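Local coordinates for RNA 2'-o-ribose methyltransferase (Thermus thermophilus, PDB 1IPA), which probably methylates ribose 2'-hydroxyls of RNA, as a TrmH-family (SPOUT) enzyme whose active-site architecture is built on a deep trefoil knot, at residues L30-R35 against N92-I97; L47-V52 against I97-M102; I118-G123 against A211-P216; L188-T193 against L226-T231. All coordinates share one frame; numbering follows the deposited sequence.

Contact 1. Residues L30-R35 against N92-I97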
loop_
_atom_site.group_PDB
_atom_site.type_symbol
_atom_site.label_atom_id
_atom_site.label_comp_id
_atom_site.label_asym_id
_atom_site.label_seq_id
_atom_site.Cartn_x
_atom_site.Cartn_y
_atom_site.Cartn_z
ATOM N N LEU A 30 -7.604 9.974 8.510
ATOM C CA LEU A 30 -6.490 10.450 9.297
ATOM C C LEU A 30 -5.169 10.024 8.697
ATOM O O LEU A 30 -5.052 8.947 8.102
ATOM C CB LEU A 30 -6.599 9.911 10.723
ATOM C CG LEU A 30 -7.897 10.228 11.467
ATOM C CD1 LEU A 30 -8.044 9.303 12.665
ATOM C CD2 LEU A 30 -7.908 11.686 11.885
ATOM N N ILE A 31 -4.172 10.884 8.845
ATOM C CA ILE A 31 -2.855 10.587 8.337
ATOM C C ILE A 31 -1.837 10.796 9.456
ATOM O O ILE A 31 -1.471 11.927 9.773
ATOM C CB ILE A 31 -2.510 11.485 7.142
ATOM C CG1 ILE A 31 -3.596 11.345 6.058
ATOM C CG2 ILE A 31 -1.138 11.113 6.603
ATOM C CD1 ILE A 31 -3.370 12.217 4.807
ATOM N N GLU A 32 -1.402 9.693 10.057
ATOM C CA GLU A 32 -0.421 9.708 11.147
ATOM C C GLU A 32 1.031 9.649 10.642
ATOM O O GLU A 32 1.389 8.776 9.848
ATOM C CB GLU A 32 -0.698 8.530 12.092
ATOM C CG GLU A 32 0.383 8.228 13.117
ATOM C CD GLU A 32 -0.104 7.287 14.237
ATOM O OE1 GLU A 32 -0.849 6.318 13.950
ATOM O OE2 GLU A 32 0.270 7.513 15.410
ATOM N N GLY A 33 1.856 10.587 11.101
ATOM C CA GLY A 33 3.250 10.604 10.702
ATOM C C GLY A 33 3.623 11.744 9.779
ATOM O O GLY A 33 2.944 11.998 8.778
ATOM N N ALA A 34 4.719 12.420 10.104
ATOM C CA ALA A 34 5.201 13.549 9.318
ATOM C C ALA A 34 5.537 13.200 7.872
ATOM O O ALA A 34 5.290 13.999 6.957
ATOM C CB ALA A 34 6.411 14.163 9.992
ATOM N N ARG A 35 6.110 12.020 7.647
ATOM C CA ARG A 35 6.448 11.654 6.275
ATOM C C ARG A 35 5.191 11.283 5.489
ATOM O O ARG A 35 5.026 11.708 4.344
ATOM C CB ARG A 35 7.456 10.500 6.228
ATOM C CG ARG A 35 8.114 10.374 4.857
ATOM C CD ARG A 35 8.850 11.663 4.521
ATOM N NE ARG A 35 8.824 12.006 3.103
ATOM C CZ ARG A 35 9.703 11.583 2.196
ATOM N NH1 ARG A 35 10.706 10.780 2.545
ATOM N NH2 ARG A 35 9.586 11.979 0.931
ATOM N N ASN A 92 3.665 3.398 19.485
ATOM C CA ASN A 92 4.018 4.750 19.915
ATOM C C ASN A 92 3.579 5.712 18.804
ATOM O O ASN A 92 4.181 5.749 17.725
ATOM C CB ASN A 92 5.526 4.881 20.133
ATOM C CG ASN A 92 6.051 3.915 21.171
ATOM O OD1 ASN A 92 6.261 2.732 20.889
ATOM N ND2 ASN A 92 6.259 4.409 22.388
ATOM N N PRO A 93 2.522 6.500 19.059
ATOM C CA PRO A 93 1.971 7.468 18.106
ATOM C C PRO A 93 2.876 8.626 17.694
ATOM O O PRO A 93 3.744 9.058 18.450
ATOM C CB PRO A 93 0.705 7.950 18.808
ATOM C CG PRO A 93 1.075 7.861 20.252
ATOM C CD PRO A 93 1.758 6.519 20.317
ATOM N N ALA A 94 2.666 9.121 16.477
ATOM C CA ALA A 94 3.437 10.246 15.971
ATOM C C ALA A 94 3.002 11.481 16.748
ATOM O O ALA A 94 2.021 11.443 17.490
ATOM C CB ALA A 94 3.173 10.443 14.499
ATOM N N GLY A 95 3.734 12.575 16.582
ATOM C CA GLY A 95 3.383 13.789 17.291
ATOM C C GLY A 95 2.547 14.672 16.394
ATOM O O GLY A 95 2.041 15.714 16.815
ATOM N N LEU A 96 2.393 14.234 15.149
ATOM C CA LEU A 96 1.634 14.982 14.159
ATOM C C LEU A 96 0.704 14.071 13.380
ATOM O O LEU A 96 1.156 13.157 12.685
ATOM C CB LEU A 96 2.593 15.680 13.196
ATOM C CG LEU A 96 1.981 16.673 12.210
ATOM C CD1 LEU A 96 1.411 17.866 12.972
ATOM C CD2 LEU A 96 3.053 17.131 11.223
ATOM N N ILE A 97 -0.596 14.318 13.515
ATOM C CA ILE A 97 -1.630 13.550 12.823
ATOM C C ILE A 97 -2.527 14.548 12.121
ATOM O O ILE A 97 -2.935 15.541 12.722
ATOM C CB ILE A 97 -2.523 12.758 13.792
ATOM C CG1 ILE A 97 -1.704 11.734 14.572
ATOM C CG2 ILE A 97 -3.633 12.076 13.009
ATOM C CD1 ILE A 97 -2.547 10.892 15.529
#

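Contact 2. Residues L47-V52 against I97-M102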
loop_
_atom_site.group_PDB
_atom_site.type_symbol
_atom_site.label_atom_id
_atom_site.label_comp_id
_atom_site.label_asym_id
_atom_site.label_seq_id
_atom_site.Cartn_x
_atom_site.Cartn_y
_atom_site.Cartn_z
ATOM N N LEU A 47 -5.678 18.864 3.156
ATOM C CA LEU A 47 -5.758 18.669 4.595
ATOM C C LEU A 47 -6.733 19.687 5.176
ATOM O O LEU A 47 -6.890 20.773 4.628
ATOM C CB LEU A 47 -4.369 18.872 5.213
ATOM C CG LEU A 47 -3.470 17.654 5.467
ATOM C CD1 LEU A 47 -3.715 16.539 4.454
ATOM C CD2 LEU A 47 -2.027 18.120 5.460
ATOM N N GLU A 48 -7.403 19.341 6.269
ATOM C CA GLU A 48 -8.330 20.284 6.889
ATOM C C GLU A 48 -7.824 20.736 8.250
ATOM O O GLU A 48 -8.021 21.885 8.643
ATOM C CB GLU A 48 -9.720 19.677 7.017
ATOM C CG GLU A 48 -10.316 19.307 5.681
ATOM C CD GLU A 48 -11.810 19.111 5.743
ATOM O OE1 GLU A 48 -12.275 18.443 6.688
ATOM O OE2 GLU A 48 -12.511 19.624 4.841
ATOM N N GLN A 49 -7.172 19.835 8.971
ATOM C CA GLN A 49 -6.623 20.194 10.263
ATOM C C GLN A 49 -5.481 19.286 10.682
ATOM O O GLN A 49 -5.366 18.157 10.214
ATOM C CB GLN A 49 -7.712 20.204 11.339
ATOM C CG GLN A 49 -8.349 18.878 11.646
ATOM C CD GLN A 49 -9.408 19.011 12.722
ATOM O OE1 GLN A 49 -10.273 19.881 12.644
ATOM N NE2 GLN A 49 -9.347 18.150 13.731
ATOM N N ALA A 50 -4.627 19.803 11.558
ATOM C CA ALA A 50 -3.491 19.046 12.045
ATOM C C ALA A 50 -3.452 19.049 13.559
ATOM O O ALA A 50 -3.631 20.087 14.190
ATOM C CB ALA A 50 -2.200 19.630 11.496
ATOM N N LEU A 51 -3.227 17.880 14.142
ATOM C CA LEU A 51 -3.125 17.768 15.585
ATOM C C LEU A 51 -1.639 17.722 15.906
ATOM O O LEU A 51 -0.855 17.161 15.136
ATOM C CB LEU A 51 -3.828 16.504 16.083
ATOM C CG LEU A 51 -5.343 16.623 16.272
ATOM C CD1 LEU A 51 -6.027 17.000 14.966
ATOM C CD2 LEU A 51 -5.876 15.302 16.795
ATOM N N VAL A 52 -1.260 18.316 17.035
ATOM C CA VAL A 52 0.137 18.383 17.453
ATOM C C VAL A 52 0.350 18.021 18.920
ATOM O O VAL A 52 -0.386 18.482 19.785
ATOM C CB VAL A 52 0.680 19.799 17.232
ATOM C CG1 VAL A 52 2.146 19.870 17.634
ATOM C CG2 VAL A 52 0.486 20.202 15.782
ATOM N N ILE A 97 -0.596 14.318 13.515
ATOM C CA ILE A 97 -1.630 13.550 12.823
ATOM C C ILE A 97 -2.527 14.548 12.121
ATOM O O ILE A 97 -2.935 15.541 12.722
ATOM C CB ILE A 97 -2.523 12.758 13.792
ATOM C CG1 ILE A 97 -1.704 11.734 14.572
ATOM C CG2 ILE A 97 -3.633 12.076 13.009
ATOM C CD1 ILE A 97 -2.547 10.892 15.529
ATOM N N ALA A 98 -2.858 14.292 10.863
ATOM C CA ALA A 98 -3.701 15.223 10.138
ATOM C C ALA A 98 -5.034 14.637 9.715
ATOM O O ALA A 98 -5.213 13.418 9.663
ATOM C CB ALA A 98 -2.958 15.742 8.926
ATOM N N LEU A 99 -5.980 15.523 9.443
ATOM C CA LEU A 99 -7.295 15.124 8.974
ATOM C C LEU A 99 -7.245 15.459 7.497
ATOM O O LEU A 99 -6.964 16.600 7.128
ATOM C CB LEU A 99 -8.395 15.947 9.649
ATOM C CG LEU A 99 -9.830 15.678 9.181
ATOM C CD1 LEU A 99 -10.185 14.212 9.457
ATOM C CD2 LEU A 99 -10.806 16.606 9.900
ATOM N N ALA A 100 -7.521 14.481 6.649
ATOM C CA ALA A 100 -7.469 14.715 5.218
ATOM C C ALA A 100 -8.804 14.495 4.528
ATOM O O ALA A 100 -9.663 13.778 5.026
ATOM C CB ALA A 100 -6.415 13.813 4.599
ATOM N N ARG A 101 -8.959 15.129 3.371
ATOM C CA ARG A 101 -10.155 15.007 2.550
ATOM C C ARG A 101 -9.907 13.842 1.589
ATOM O O ARG A 101 -8.891 13.816 0.903
ATOM C CB ARG A 101 -10.350 16.284 1.734
ATOM C CG ARG A 101 -11.549 17.127 2.106
ATOM C CD ARG A 101 -12.821 16.665 1.394
ATOM N NE ARG A 101 -13.906 17.621 1.600
ATOM C CZ ARG A 101 -15.109 17.533 1.040
ATOM N NH1 ARG A 101 -15.397 16.524 0.230
ATOM N NH2 ARG A 101 -16.020 18.466 1.281
ATOM N N MET A 102 -10.819 12.877 1.538
ATOM C CA MET A 102 -10.650 11.751 0.627
ATOM C C MET A 102 -10.687 12.290 -0.814
ATOM O O MET A 102 -11.707 12.785 -1.278
ATOM C CB MET A 102 -11.762 10.725 0.854
ATOM C CG MET A 102 -11.486 9.353 0.285
ATOM S SD MET A 102 -12.807 8.192 0.627
ATOM C CE MET A 102 -12.335 7.637 2.201
#

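Contact 3. Residues I118-G123 against A211-P216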
loop_
_atom_site.group_PDB
_atom_site.type_symbol
_atom_site.label_atom_id
_atom_site.label_comp_id
_atom_site.label_asym_id
_atom_site.label_seq_id
_atom_site.Cartn_x
_atom_site.Cartn_y
_atom_site.Cartn_z
ATOM N N ILE A 118 4.534 -4.849 -13.565
ATOM C CA ILE A 118 3.296 -4.963 -12.819
ATOM C C ILE A 118 3.258 -6.105 -11.814
ATOM O O ILE A 118 3.643 -7.235 -12.119
ATOM C CB ILE A 118 2.111 -5.116 -13.808
ATOM C CG1 ILE A 118 1.923 -3.808 -14.584
ATOM C CG2 ILE A 118 0.843 -5.491 -13.074
ATOM C CD1 ILE A 118 1.113 -3.955 -15.847
ATOM N N LEU A 119 2.783 -5.803 -10.610
ATOM C CA LEU A 119 2.670 -6.820 -9.576
ATOM C C LEU A 119 1.207 -7.168 -9.385
ATOM O O LEU A 119 0.393 -6.293 -9.137
ATOM C CB LEU A 119 3.238 -6.317 -8.244
ATOM C CG LEU A 119 3.022 -7.249 -7.045
ATOM C CD1 LEU A 119 3.747 -8.553 -7.302
ATOM C CD2 LEU A 119 3.536 -6.598 -5.765
ATOM N N VAL A 120 0.870 -8.441 -9.518
ATOM C CA VAL A 120 -0.504 -8.871 -9.317
ATOM C C VAL A 120 -0.551 -9.639 -8.000
ATOM O O VAL A 120 0.057 -10.701 -7.869
ATOM C CB VAL A 120 -0.988 -9.788 -10.468
ATOM C CG1 VAL A 120 -2.434 -10.196 -10.240
ATOM C CG2 VAL A 120 -0.864 -9.065 -11.799
ATOM N N ALA A 121 -1.256 -9.090 -7.017
ATOM C CA ALA A 121 -1.368 -9.742 -5.724
ATOM C C ALA A 121 -2.722 -10.431 -5.614
ATOM O O ALA A 121 -3.768 -9.809 -5.795
ATOM C CB ALA A 121 -1.191 -8.724 -4.609
ATOM N N VAL A 122 -2.687 -11.724 -5.317
ATOM C CA VAL A 122 -3.895 -12.537 -5.201
ATOM C C VAL A 122 -4.132 -13.004 -3.766
ATOM O O VAL A 122 -3.213 -13.496 -3.107
ATOM C CB VAL A 122 -3.793 -13.794 -6.104
ATOM C CG1 VAL A 122 -5.053 -14.637 -5.973
ATOM C CG2 VAL A 122 -3.548 -13.380 -7.556
ATOM N N GLY A 123 -5.369 -12.856 -3.296
ATOM C CA GLY A 123 -5.711 -13.278 -1.949
ATOM C C GLY A 123 -5.156 -12.370 -0.868
ATOM O O GLY A 123 -5.002 -12.779 0.285
ATOM N N ALA A 211 3.882 -8.926 -16.120
ATOM C CA ALA A 211 3.078 -8.990 -14.896
ATOM C C ALA A 211 3.492 -10.202 -14.066
ATOM O O ALA A 211 3.658 -11.302 -14.593
ATOM C CB ALA A 211 1.610 -9.092 -15.237
ATOM N N ILE A 212 3.654 -9.995 -12.765
ATOM C CA ILE A 212 4.054 -11.066 -11.862
ATOM C C ILE A 212 3.010 -11.266 -10.774
ATOM O O ILE A 212 2.726 -10.354 -9.988
ATOM C CB ILE A 212 5.395 -10.754 -11.193
ATOM C CG1 ILE A 212 6.440 -10.419 -12.262
ATOM C CG2 ILE A 212 5.832 -11.941 -10.341
ATOM C CD1 ILE A 212 7.789 -9.992 -11.702
ATOM N N ALA A 213 2.455 -12.470 -10.723
ATOM C CA ALA A 213 1.442 -12.791 -9.742
ATOM C C ALA A 213 2.004 -13.532 -8.535
ATOM O O ALA A 213 2.926 -14.331 -8.658
ATOM C CB ALA A 213 0.351 -13.618 -10.387
ATOM N N VAL A 214 1.436 -13.251 -7.369
ATOM C CA VAL A 214 1.823 -13.903 -6.125
ATOM C C VAL A 214 0.533 -14.159 -5.337
ATOM O O VAL A 214 -0.367 -13.317 -5.318
ATOM C CB VAL A 214 2.776 -13.023 -5.292
ATOM C CG1 VAL A 214 3.072 -13.697 -3.969
ATOM C CG2 VAL A 214 4.073 -12.809 -6.042
ATOM N N GLY A 215 0.429 -15.323 -4.708
ATOM C CA GLY A 215 -0.771 -15.634 -3.956
ATOM C C GLY A 215 -0.561 -15.410 -2.474
ATOM O O GLY A 215 0.447 -14.816 -2.086
ATOM N N PRO A 216 -1.491 -15.865 -1.618
ATOM C CA PRO A 216 -1.358 -15.692 -0.167
ATOM C C PRO A 216 -0.117 -16.452 0.269
ATOM O O PRO A 216 0.318 -17.358 -0.436
ATOM C CB PRO A 216 -2.639 -16.323 0.379
ATOM C CG PRO A 216 -3.617 -16.190 -0.765
ATOM C CD PRO A 216 -2.752 -16.550 -1.948
#

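Contact 4. Residues L188-T193 against L226-T231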
loop_
_atom_site.group_PDB
_atom_site.type_symbol
_atom_site.label_atom_id
_atom_site.label_comp_id
_atom_site.label_asym_id
_atom_site.label_seq_id
_atom_site.Cartn_x
_atom_site.Cartn_y
_atom_site.Cartn_z
ATOM N N LEU A 188 -0.340 -9.103 -22.152
ATOM C CA LEU A 188 0.704 -8.883 -21.161
ATOM C C LEU A 188 1.259 -10.205 -20.638
ATOM O O LEU A 188 0.549 -10.972 -19.999
ATOM C CB LEU A 188 0.137 -8.063 -19.999
ATOM C CG LEU A 188 1.063 -7.563 -18.889
ATOM C CD1 LEU A 188 2.007 -6.506 -19.437
ATOM C CD2 LEU A 188 0.220 -6.981 -17.751
ATOM N N PRO A 189 2.535 -10.498 -20.919
ATOM C CA PRO A 189 3.095 -11.761 -20.422
ATOM C C PRO A 189 2.942 -11.866 -18.903
ATOM O O PRO A 189 3.106 -10.886 -18.176
ATOM C CB PRO A 189 4.558 -11.710 -20.887
ATOM C CG PRO A 189 4.824 -10.249 -21.089
ATOM C CD PRO A 189 3.535 -9.738 -21.684
ATOM N N LEU A 190 2.605 -13.060 -18.436
ATOM C CA LEU A 190 2.394 -13.292 -17.023
ATOM C C LEU A 190 3.297 -14.387 -16.466
ATOM O O LEU A 190 3.409 -15.460 -17.050
ATOM C CB LEU A 190 0.929 -13.654 -16.790
ATOM C CG LEU A 190 0.506 -14.178 -15.409
ATOM C CD1 LEU A 190 0.650 -13.096 -14.344
ATOM C CD2 LEU A 190 -0.945 -14.664 -15.486
ATOM N N VAL A 191 3.940 -14.095 -15.340
ATOM C CA VAL A 191 4.822 -15.038 -14.647
ATOM C C VAL A 191 4.151 -15.334 -13.304
ATOM O O VAL A 191 3.946 -14.431 -12.489
ATOM C CB VAL A 191 6.222 -14.413 -14.386
ATOM C CG1 VAL A 191 7.083 -15.357 -13.534
ATOM C CG2 VAL A 191 6.912 -14.105 -15.704
ATOM N N ALA A 192 3.784 -16.586 -13.077
ATOM C CA ALA A 192 3.129 -16.950 -11.828
ATOM C C ALA A 192 4.106 -17.596 -10.851
ATOM O O ALA A 192 4.931 -18.418 -11.239
ATOM C CB ALA A 192 1.962 -17.895 -12.101
ATOM N N THR A 193 4.004 -17.210 -9.586
ATOM C CA THR A 193 4.864 -17.735 -8.537
ATOM C C THR A 193 4.166 -18.899 -7.826
ATOM O O THR A 193 3.012 -18.787 -7.415
ATOM C CB THR A 193 5.199 -16.629 -7.495
ATOM O OG1 THR A 193 5.750 -15.487 -8.165
ATOM C CG2 THR A 193 6.212 -17.131 -6.474
ATOM N N LEU A 226 -2.218 -20.373 -12.969
ATOM C CA LEU A 226 -1.130 -21.187 -13.497
ATOM C C LEU A 226 -1.291 -21.551 -14.972
ATOM O O LEU A 226 -0.307 -21.688 -15.695
ATOM C CB LEU A 226 -0.970 -22.451 -12.653
ATOM C CG LEU A 226 -0.653 -22.155 -11.185
ATOM C CD1 LEU A 226 -0.298 -23.435 -10.449
ATOM C CD2 LEU A 226 0.501 -21.174 -11.112
ATOM N N GLU A 227 -2.531 -21.701 -15.417
ATOM C CA GLU A 227 -2.803 -22.037 -16.803
ATOM C C GLU A 227 -2.675 -20.794 -17.678
ATOM O O GLU A 227 -2.367 -20.887 -18.864
ATOM C CB GLU A 227 -4.210 -22.628 -16.928
ATOM C CG GLU A 227 -4.392 -23.910 -16.122
ATOM C CD GLU A 227 -5.816 -24.442 -16.146
ATOM O OE1 GLU A 227 -6.732 -23.732 -15.669
ATOM O OE2 GLU A 227 -6.019 -25.575 -16.638
ATOM N N ALA A 228 -2.893 -19.624 -17.082
ATOM C CA ALA A 228 -2.808 -18.377 -17.832
ATOM C C ALA A 228 -1.392 -17.827 -17.956
ATOM O O ALA A 228 -1.120 -17.004 -18.830
ATOM C CB ALA A 228 -3.710 -17.331 -17.201
ATOM N N ALA A 229 -0.488 -18.282 -17.099
ATOM C CA ALA A 229 0.887 -17.786 -17.121
ATOM C C ALA A 229 1.744 -18.322 -18.259
ATOM O O ALA A 229 1.612 -19.472 -18.656
ATOM C CB ALA A 229 1.568 -18.095 -15.790
ATOM N N GLN A 230 2.624 -17.470 -18.779
ATOM C CA GLN A 230 3.540 -17.864 -19.840
ATOM C C GLN A 230 4.699 -18.614 -19.186
ATOM O O GLN A 230 5.368 -19.432 -19.818
ATOM C CB GLN A 230 4.091 -16.635 -20.573
ATOM C CG GLN A 230 3.192 -16.061 -21.661
ATOM C CD GLN A 230 1.808 -15.701 -21.158
ATOM O OE1 GLN A 230 0.827 -16.357 -21.498
ATOM N NE2 GLN A 230 1.724 -14.660 -20.342
ATOM N N THR A 231 4.929 -18.325 -17.910
ATOM C CA THR A 231 6.005 -18.964 -17.168
ATOM C C THR A 231 5.611 -19.113 -15.706
ATOM O O THR A 231 4.962 -18.236 -15.142
ATOM C CB THR A 231 7.302 -18.124 -17.205
ATOM O OG1 THR A 231 7.583 -17.716 -18.549
ATOM C CG2 THR A 231 8.471 -18.944 -16.678
#

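Contact 1. Residues L30-R35 against N92-I97
Glu32 and Ile97 face each other as a non-hydrogen-bonded antiparallel pair where strands 28-32 and 96-101 meet in the mixed sheet of the eL30-like domain, and they illustrate how a strand end can be tied to the loop opposite it. Beyond this pair the first strand turns into helix 34-42, and Gly33, its N-cap residue, still bonds across: Gly33 N donates to Leu96 O at 3.1 Å, almost in line with the carbonyl bond. A side chain on Gly33 would jam against the preceding carbonyl, which explains the glycine at this corner. Ala94 CB packs against it, 3.6 Å from Gly33 N.

The carboxylate of Glu32 supplies the second polar link. CG stands anti to the backbone N (chi1 168°) and the chain runs on extended, which carries the acid past Ala94 CB, 3.8 Å from Glu32 CG, to the backbone of the 92-95 loop. There Glu32 OE2 takes the Ala94 N-H at 3.1 Å, on its anti side and 16° out of the carboxylate plane. The same oxygen is bonded to Ser88 OG, while OE1 receives Val89 N, so both oxygens of this buried acid have partners and the head is held by three hydrogen bonds. On the same face Ile97 rests against Leu84 and Leu87 of helix 81-87, and its CG1 lies 4.2 Å from Glu32 CB. Its CG2 branch reaches back to Leu30 CB at 4.3 Å, and Ile97 CA points a C-H at Ile31 O, 3.5 Å away.

Contact 2. Residues L47-V52 against I97-M102
Glu48 reaches over Leu99 and Arg101 of the neighbouring antiparallel strand, starting from a classic beta bulge in which Glu48 and Gln49 together lie opposite Leu99. Its backbone N donates to Leu99 O at 2.9 Å. Following the side chain outward, CB passes 4.1 Å from that same Leu99 O; CG stays beside the backbone N (chi1 -61°) and sends the chain on extended; CD comes within 4.2 Å of Arg101 CG. The two oxygens then divide: OE1 lies over Leu99 CD2 and forms a salt bridge with Arg28, whereas OE2 sits at the edge of the Arg101 guanidinium, 4.1 Å from Arg101 NE, too far for a salt bridge, with the two planes nearly perpendicular (89°). With an alanine here, Arg28 would probably lose its carboxylate mate, leaving its charge close to that of Arg101 with less to offset it.

Further along the strands the side-chain packing is mostly aliphatic. Gln49 CG presses on Leu99 CB at 3.5 Å, on the face that helix 9-15 covers with Leu14, and the Gln49 amide oxygen is held by Arg10. On the other face Leu47 CD1 touches Ala100 CB (3.8 Å) beneath helix 34-42, where Ile37 packs on Leu47 and Ala98. Leu51 N to Ile97 O, 2.8 Å, anchors the far end. For Glu48 the chemistry implies a carboxylate set between two arginines, in a salt bridge with Arg28 and only a longer-range attraction to Arg101.

Contact 3. Residues I118-G123 against A211-P216
Peptide groups are the flat units that meet between residues 118-123 and 211-216. Val120 N approaches Ile212 O from above the carbonyl plane, 37° out of it, yet the bond is short at 2.7 Å; Leu119 CD1 also rests on this oxygen at 3.4 Å. Val120 O, by contrast, is met almost head-on by Val214 N at 2.9 Å, with the C-H of Ala213 CA beside it. At the end of the ladder Val122 O faces Pro216, which has no N-H to offer, and the puckered ring fills the place instead, its CD 3.3 Å from that oxygen.

These are neighbouring parallel strands inside the Rossmann-like sheet of the SPOUT domain, the fold that carries the deep trefoil knot. One face bears Ile118, Val120, Ala211 and Ala213, with Val120 CB 4.1 Å from Ala213 CB, and helix 176-185 packs on it through Val179 and Trp182. The other bears Leu119, Ile212 and Val214 beneath Leu253 and Leu254 of helix 246-261. Because CG of Leu119 stands anti to its nitrogen (chi1 173°), CD1 is carried over the neighbouring strand, while the side chain as a whole also packs on Val133 and Ala137 of helix 127-140. Past the strand ends Gly123 turns with positive phi, and Pro216 CG lies 3.8 Å from Gly123 CA; a CB on this glycine would collide with the proline ring.

Contact 4. Residues L188-T193 against L226-T231
Leu190 and Ala192 form the tight half of a contact in which strand 190-193 of the parallel, Rossmann-like sheet meets the end region of helix 223-228 and the chain leading into edge strand 231-233. Ala192 CB touches two methyls, Leu226 CD2 and Ala229 CB, each 3.7 Å away and roughly at right angles to each other as seen from it. Leu190 lies alongside: with CG anti to the nitrogen (chi1 170°), the isobutyl group is laid against the backbone of Ala229, CG at 4.0 Å from Ala229 CA, while its CD2 branch reaches Ala228 CB at 4.2 Å. Behind it stands Ala213 of the adjoining strand, so this leucine packs between that strand and the chain at 228-229. A serine in its place would probably open a gap under Ala228 and Ala229 and leave that turn freer to shift.

The other half is looser and turned to solvent. Gln230 is exposed; Thr231, only partly covered, brings CB no nearer than 4.3 Å to Val191 CG2. What holds this side is backbone. Leu190 O takes Gln230 N at 2.8 Å, in the carbonyl plane, and a second, weak bond from Thr231 N, so one oxygen serves two successive N-H groups as the chain swings into line with the sheet. Parallel pairing then begins at Val191 and Thr231: Thr231 O receives Ala192 N at 2.9 Å and, beside it, the C-H of Val191 CA at 3.2 Å.

How the contacts relate
The four contacts fall into two pairs, one in each domain. Contacts 1 and 2 share Ile97 and strand 96-101, which lies between strands 28-32 and 47-53, and their centres are 10 Å apart. Contacts 3 and 4 are joined by strands 210-214 and 190-193, Ala211 O meeting Val191 N at 2.9 Å. Between the pairs nothing touches: contacts 1 and 3 come no nearer than about 21 Å between nearest atoms. Contact 3, nearest the centre of the chain, relies on backbone bonds and aliphatic packing, and contact 4 trades burial for solvent at the sheet's margin. Contact 1 buries an acid with its partners, whereas contact 2 carries its charges on the partly exposed end of the strand pair.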